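Local coordinates for protein leucine aminopeptidase 2 (Saccharomyces cerevisiae, PDB 2XQ0) that removes N-terminal residues from di- and tripeptides as a zinc-dependent aminopeptidase of the M1 family and, in vitro, weakly hydrolyses epoxides such as leukotriene A4, at residues Met276-Asn280 with Met281-Thr285; Phe239-Asp242 with Val243-Ile247; Ser540-Leu543 with Leu544-Gln548. All blocks are in the same frame, centred on the assembly; numbering follows the deposited sequence.

Contact 1: Met276-Asn280 with Met281-Thr285; sequences MESPN and MTFAT. With BES (2-(3-amino-2-hydroxy-4-phenyl-butyrylamino)-4-methyl-pentanoic acid), chain B.
Two donors grip the carbonyl oxygen of Ser278: the backbone N of Met281 reaches Ser278 O at 3.0 Å from well above the carbonyl plane, and a water donates to it at 2.7 Å. The same water is hydrogen-bonded to Thr282 OG1, which also bonds to Tyr262 OH, so it ties the type II turn of Ser278 to Met281 to the strand that follows. Beyond the turn, Met276 and Phe283 form an antiparallel hydrogen-bonded pair; of its two bonds, Phe283 N to Met276 O (2.8 Å, 166°) is the straighter and lies in the carbonyl plane. Their CB atoms meet on one face of this hairpin. Met276 CG stands anti to the backbone N (chi1 175°), and a bend at chi2 carries SD to within 3.0 Å of bestatin N2. Glu277 approaches the same amine, its OE1 accepting a hydrogen bond of 2.8 Å from N2. Bestatin thus lies where the substrate-binding stretch meets the zinc site, and Glu147 also binds it. Residues 275-276 form an edge strand of the five-stranded mixed sheet, strand 282-284 runs between them and strand 264-266, and Glu277 packs against His305 on helix 297-311.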
# COMPACT_ATOMS: atom_id res chain seq x y z
N MET A 276 2.32 0.92 -5.02
CA MET A 276 3.50 0.74 -4.17
C MET A 276 4.41 1.89 -4.52
O MET A 276 4.70 2.11 -5.70
CB MET A 276 4.22 -0.58 -4.44
CG MET A 276 5.52 -0.75 -3.66
SD MET A 276 5.33 -0.64 -1.85
CE MET A 276 6.93 -0.00 -1.37
N GLU A 277 4.84 2.61 -3.50
CA GLU A 277 5.57 3.87 -3.63
C GLU A 277 7.07 3.71 -3.87
O GLU A 277 7.86 4.45 -3.28
CB GLU A 277 5.36 4.68 -2.35
CG GLU A 277 6.06 4.09 -1.08
CD GLU A 277 5.18 3.13 -0.24
OE1 GLU A 277 4.19 2.57 -0.77
OE2 GLU A 277 5.49 2.92 0.96
N SER A 278 7.50 2.79 -4.73
CA SER A 278 8.92 2.71 -5.05
C SER A 278 9.37 4.03 -5.59
O SER A 278 8.74 4.56 -6.50
CB SER A 278 9.20 1.63 -6.09
OG SER A 278 9.01 0.36 -5.53
N PRO A 279 10.47 4.58 -5.04
CA PRO A 279 11.01 5.87 -5.49
C PRO A 279 11.33 5.90 -6.97
O PRO A 279 12.02 5.03 -7.48
CB PRO A 279 12.31 6.00 -4.70
CG PRO A 279 12.11 5.17 -3.50
CD PRO A 279 11.24 4.02 -3.92
N ASN A 280 10.84 6.94 -7.64
CA ASN A 280 11.01 7.11 -9.08
C ASN A 280 10.24 6.11 -9.94
O ASN A 280 10.35 6.15 -11.17
CB ASN A 280 12.49 7.13 -9.48
CG ASN A 280 13.24 8.32 -8.90
OD1 ASN A 280 14.20 8.16 -8.14
ND2 ASN A 280 12.82 9.51 -9.26
N MET A 281 9.46 5.22 -9.32
CA MET A 281 8.62 4.34 -10.12
C MET A 281 7.49 3.77 -9.29
O MET A 281 7.58 2.65 -8.82
CB MET A 281 9.43 3.19 -10.75
CG MET A 281 8.71 2.39 -11.86
SD MET A 281 8.07 3.37 -13.25
CE MET A 281 9.62 4.02 -13.90
N THR A 282 6.44 4.54 -9.11
CA THR A 282 5.25 4.07 -8.43
C THR A 282 4.67 2.88 -9.19
O THR A 282 4.52 2.93 -10.41
CB THR A 282 4.21 5.23 -8.35
OG1 THR A 282 4.64 6.15 -7.34
CG2 THR A 282 2.82 4.70 -8.00
N PHE A 283 4.35 1.80 -8.49
CA PHE A 283 3.70 0.65 -9.10
C PHE A 283 2.22 0.85 -8.89
O PHE A 283 1.79 1.14 -7.78
CB PHE A 283 4.14 -0.66 -8.45
CG PHE A 283 5.47 -1.17 -8.90
CD1 PHE A 283 6.49 -0.30 -9.27
CD2 PHE A 283 5.72 -2.54 -8.94
CE1 PHE A 283 7.72 -0.78 -9.68
CE2 PHE A 283 6.95 -3.02 -9.36
CZ PHE A 283 7.96 -2.14 -9.73
N ALA A 284 1.44 0.74 -9.96
CA ALA A 284 0.00 0.98 -9.85
C ALA A 284 -0.84 -0.15 -10.45
O ALA A 284 -0.42 -0.80 -11.41
CB ALA A 284 -0.35 2.32 -10.50
N THR A 285 -2.02 -0.39 -9.87
CA THR A 285 -3.00 -1.34 -10.39
C THR A 285 -3.68 -0.74 -11.63
O THR A 285 -4.00 0.45 -11.65
CB THR A 285 -4.08 -1.68 -9.31
OG1 THR A 285 -5.09 -2.55 -9.86
CG2 THR A 285 -4.75 -0.42 -8.77
N2 BES B . 3.04 0.17 -0.01
C1 BES B . 1.67 0.31 0.44
C6 BES B . 0.95 -1.04 0.33
C7 BES B . 1.58 -2.05 1.25
C8 BES B . 1.87 -1.70 2.57
C12 BES B . 1.90 -3.32 0.79
C9 BES B . 2.47 -2.62 3.42
C11 BES B . 2.50 -4.25 1.64
C10 BES B . 2.78 -3.90 2.96
C2 BES B . 0.92 1.37 -0.37
O2 BES B . 1.53 2.67 -0.36
C3 BES B . -0.46 1.46 0.19
O3 BES B . -0.68 1.98 1.29
N1 BES B . -1.33 0.91 -0.64
C4 BES B . -2.76 0.78 -0.48
C13 BES B . -3.31 1.95 -1.28
C14 BES B . -4.28 2.81 -0.47
C15 BES B . -4.37 4.21 -1.08
C16 BES B . -3.88 2.89 1.00
C5 BES B . -3.15 -0.50 -1.16
O1 BES B . -4.19 -1.10 -0.79
O4 BES B . -2.42 -0.93 -2.09
O HOH W 1 7.32 6.84 -6.48

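Contact 2: Phe239-Asp242 with Val243-Ile247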
# COMPACT_ATOMS: atom_id res chain seq x y z
N PHE A 239 -3.89 10.04 -16.50
CA PHE A 239 -2.96 10.67 -15.56
C PHE A 239 -2.48 12.04 -16.00
O PHE A 239 -2.01 12.84 -15.18
CB PHE A 239 -1.72 9.78 -15.37
CG PHE A 239 -2.00 8.47 -14.71
CD1 PHE A 239 -2.84 8.39 -13.61
CD2 PHE A 239 -1.40 7.31 -15.17
CE1 PHE A 239 -3.10 7.17 -13.00
CE2 PHE A 239 -1.65 6.10 -14.55
CZ PHE A 239 -2.50 6.03 -13.47
N GLU A 240 -2.54 12.30 -17.30
CA GLU A 240 -1.80 13.44 -17.88
C GLU A 240 -2.40 14.79 -17.50
O GLU A 240 -1.75 15.82 -17.68
CB GLU A 240 -1.74 13.37 -19.41
CG GLU A 240 -3.08 13.63 -20.06
CD GLU A 240 -3.09 13.39 -21.58
OE1 GLU A 240 -2.00 13.25 -22.20
OE2 GLU A 240 -4.19 13.34 -22.15
N ASN A 241 -3.63 14.79 -17.01
CA ASN A 241 -4.31 16.04 -16.70
C ASN A 241 -4.11 16.43 -15.25
O ASN A 241 -4.47 17.52 -14.86
CB ASN A 241 -5.81 15.94 -16.99
CG ASN A 241 -6.58 17.21 -16.60
OD1 ASN A 241 -6.46 18.25 -17.26
ND2 ASN A 241 -7.38 17.12 -15.53
N ASP A 242 -3.53 15.54 -14.46
CA ASP A 242 -3.62 15.71 -13.02
C ASP A 242 -2.33 15.47 -12.24
O ASP A 242 -2.21 15.97 -11.13
CB ASP A 242 -4.72 14.81 -12.45
CG ASP A 242 -6.12 15.36 -12.72
OD1 ASP A 242 -6.58 16.19 -11.90
OD2 ASP A 242 -6.75 14.97 -13.73
N VAL A 243 -1.40 14.68 -12.78
CA VAL A 243 -0.22 14.30 -11.99
C VAL A 243 0.64 15.52 -11.64
O VAL A 243 1.07 15.66 -10.51
CB VAL A 243 0.63 13.13 -12.61
CG1 VAL A 243 1.09 13.44 -14.01
CG2 VAL A 243 1.85 12.80 -11.71
N GLU A 244 0.86 16.44 -12.58
CA GLU A 244 1.72 17.56 -12.22
C GLU A 244 1.05 18.45 -11.18
O GLU A 244 1.70 18.96 -10.28
CB GLU A 244 2.21 18.35 -13.43
CG GLU A 244 3.05 19.55 -13.06
CD GLU A 244 4.44 19.19 -12.54
OE1 GLU A 244 4.84 18.01 -12.59
OE2 GLU A 244 5.14 20.12 -12.07
N LYS A 245 -0.26 18.60 -11.29
CA LYS A 245 -1.03 19.34 -10.31
C LYS A 245 -0.89 18.74 -8.90
O LYS A 245 -0.71 19.47 -7.93
CB LYS A 245 -2.50 19.41 -10.73
CG LYS A 245 -3.44 20.04 -9.73
CD LYS A 245 -4.81 20.28 -10.36
CE LYS A 245 -5.37 19.00 -10.96
NZ LYS A 245 -6.39 19.26 -12.03
N PHE A 246 -0.96 17.41 -8.79
CA PHE A 246 -0.72 16.75 -7.52
C PHE A 246 0.68 17.05 -6.99
O PHE A 246 0.87 17.35 -5.80
CB PHE A 246 -0.87 15.23 -7.64
CG PHE A 246 -2.29 14.76 -7.70
CD1 PHE A 246 -3.33 15.60 -7.38
CD2 PHE A 246 -2.58 13.46 -8.09
CE1 PHE A 246 -4.65 15.15 -7.45
CE2 PHE A 246 -3.89 13.00 -8.16
CZ PHE A 246 -4.93 13.86 -7.83
N ILE A 247 1.68 16.94 -7.85
CA ILE A 247 3.03 17.15 -7.36
C ILE A 247 3.16 18.55 -6.80
O ILE A 247 3.62 18.73 -5.67
CB ILE A 247 4.12 16.88 -8.40
CG1 ILE A 247 4.03 15.45 -8.92
CG2 ILE A 247 5.51 17.06 -7.75
CD1 ILE A 247 5.04 15.14 -10.00
O HOH W 2 0.44 16.30 -15.53
O HOH W 3 -1.49 18.30 -13.97
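Phe239 offers its carbonyl oxygen to two backbone donors, Asp242 N within the turn and Val243 N at 3.1 Å, the latter arriving nearly in line with the C=O bond. Val243 CG1 also rests on Phe239 O at 3.4 Å, placed there because chi1 (57°) sets this methyl between the backbone N and the carbonyl carbon. The ring of Phe239 leads off to Ile264, Val266 and Ile299. At Glu240 the link is through solvent: a water donates to its carbonyl oxygen and accepts from Glu244 N. A second water accepts from Lys245 N and donates weakly to Asn241 O, so first-turn amides are met partly by water. Asn241 ND2 gives a hydrogen bond of 2.9 Å to Asp242 OD2, approaching from above the carboxylate plane. These residues form the tight connection between helices 229-239 and 243-253, in which Asp242 holds the N-cap position without a capping bond from its side chain. Its other oxygen, Asp242 OD1, forms a salt bridge with Lys245 NZ at 3.1 Å, weak as a hydrogen bond; the two side chains run side by side, and a bend at chi3 of Lys245 brings the ammonium group alongside. Asp242 O accepts from Phe246 N (3.0 Å, 163°) and sits over one face of the Phe246 ring, offset toward its rim, while that ring packs on Leu303, Ile334 and Ile338.

Contact 3: Ser540-Leu543 with Leu544-Gln548; sequences SRAL and LDIYQ
Successive i to i+4 backbone bonds carry the last turns of helix 537-546, among them Asp545 N to Arg541 O at 3.0 Å, Ile546 N to Ala542 O at 2.8 Å and Tyr547 N to Leu543 O at 3.0 Å. The Ile546 bond is nearly straight (173°); that of Tyr547 is more bent (149°), and Tyr547 is the first residue to leave helical backbone angles. On the side where the helix ends, Leu543 and Tyr547 cross obliquely. Leu543 CD1 comes up in the plane of the phenol ring at its edge, 3.3 Å from Tyr547 CD1, while the second methyl, CD2, lies 3.9 Å from Tyr547 CE1. Both branches reach the ring because CG of Leu543 is swung opposite the backbone N (chi1 -168°), next to its own carbonyl. An alanine in place of Leu543 removes both methyls and is likely to leave a gap along this ring edge and against Phe566 and Trp481. The tyrosine hydroxyl is hydrogen-bonded to Asp502 and Trp481, which pin the far end of the ring. One residue before Leu543, Ala542 CB meets Ile546 CD1 at 4.3 Å. Outward from the apolar side, Arg541 forms a salt bridge with Glu574. Leu543 and Leu544 pack on helix 557-569, Ala542 on helix 491-497 and Tyr547 on helix 469-484, the layered helix packing of the all-helical C-terminal domain of leukotriene A4 hydrolase-type M1 enzymes.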
# COMPACT_ATOMS: atom_id res chain seq x y z
N SER A 540 -34.66 -4.51 -5.97
CA SER A 540 -33.24 -4.62 -6.24
C SER A 540 -33.00 -4.61 -7.75
O SER A 540 -32.05 -3.99 -8.23
CB SER A 540 -32.65 -5.87 -5.57
OG SER A 540 -33.34 -7.02 -5.99
N ARG A 541 -33.87 -5.29 -8.48
CA ARG A 541 -33.85 -5.24 -9.94
C ARG A 541 -34.17 -3.85 -10.51
O ARG A 541 -33.54 -3.40 -11.47
CB ARG A 541 -34.80 -6.31 -10.53
CG ARG A 541 -34.32 -7.73 -10.30
CD ARG A 541 -35.28 -8.77 -10.87
NE ARG A 541 -34.64 -10.07 -11.06
CZ ARG A 541 -34.59 -11.03 -10.15
NH1 ARG A 541 -35.15 -10.86 -8.96
NH2 ARG A 541 -33.99 -12.18 -10.42
N ALA A 542 -35.14 -3.16 -9.91
CA ALA A 542 -35.47 -1.78 -10.30
C ALA A 542 -34.29 -0.84 -10.06
O ALA A 542 -34.00 0.02 -10.89
CB ALA A 542 -36.70 -1.29 -9.54
N LEU A 543 -33.62 -1.02 -8.92
CA LEU A 543 -32.41 -0.26 -8.58
C LEU A 543 -31.45 -0.30 -9.77
O LEU A 543 -31.10 0.73 -10.35
CB LEU A 543 -31.73 -0.89 -7.35
CG LEU A 543 -30.60 -0.19 -6.58
CD1 LEU A 543 -29.53 0.40 -7.49
CD2 LEU A 543 -31.13 0.86 -5.62
N LEU A 544 -31.03 -1.51 -10.12
CA LEU A 544 -30.05 -1.72 -11.18
C LEU A 544 -30.52 -1.15 -12.51
O LEU A 544 -29.72 -0.60 -13.27
CB LEU A 544 -29.75 -3.22 -11.33
CG LEU A 544 -28.88 -3.89 -10.26
CD1 LEU A 544 -29.37 -3.60 -8.85
CD2 LEU A 544 -28.84 -5.39 -10.51
N ASP A 545 -31.81 -1.28 -12.78
CA ASP A 545 -32.40 -0.76 -14.00
C ASP A 545 -32.35 0.77 -14.08
O ASP A 545 -31.76 1.34 -14.99
CB ASP A 545 -33.85 -1.23 -14.14
CG ASP A 545 -34.57 -0.56 -15.28
OD1 ASP A 545 -33.92 -0.28 -16.31
OD2 ASP A 545 -35.79 -0.30 -15.14
N ILE A 546 -32.97 1.43 -13.10
CA ILE A 546 -33.06 2.88 -13.06
C ILE A 546 -31.69 3.54 -13.09
O ILE A 546 -31.50 4.61 -13.68
CB ILE A 546 -33.81 3.35 -11.80
CG1 ILE A 546 -35.30 2.98 -11.89
CG2 ILE A 546 -33.64 4.85 -11.59
CD1 ILE A 546 -35.99 2.87 -10.54
N TYR A 547 -30.72 2.88 -12.45
CA TYR A 547 -29.38 3.44 -12.30
C TYR A 547 -28.37 2.77 -13.24
O TYR A 547 -27.17 2.83 -13.00
CB TYR A 547 -28.90 3.28 -10.85
CG TYR A 547 -29.74 4.03 -9.84
CD1 TYR A 547 -30.04 3.47 -8.59
CD2 TYR A 547 -30.24 5.29 -10.13
CE1 TYR A 547 -30.81 4.18 -7.66
CE2 TYR A 547 -31.00 5.99 -9.21
CZ TYR A 547 -31.29 5.44 -7.98
OH TYR A 547 -32.06 6.17 -7.08
N GLN A 548 -28.86 2.14 -14.31
CA GLN A 548 -27.98 1.31 -15.15
C GLN A 548 -26.81 2.10 -15.70
O GLN A 548 -25.68 1.62 -15.74
CB GLN A 548 -28.76 0.65 -16.30
CG GLN A 548 -29.44 1.63 -17.23
CD GLN A 548 -30.35 0.96 -18.24
OE1 GLN A 548 -31.55 1.21 -18.26
NE2 GLN A 548 -29.77 0.09 -19.07

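In the fold
From the N terminus the chain first meets contact 2, where a short turn joins helices 229-239 and 243-253. About thirty residues later contact 1 closes the hairpin of strands 275-276 and 282-284. Both belong to the catalytic M1 domain, their centres about 15 Å apart and their nearest atoms about 5 Å apart without touching; strand 264-266 and helix 297-311, which carries the zinc-binding histidines His301 and His305, each pack against both. Contact 3 comes much later, in the helical C-terminal domain, its centre about 38 Å from that of contact 1. The three follow in series, none enclosing or crossing another, and each is a local closure.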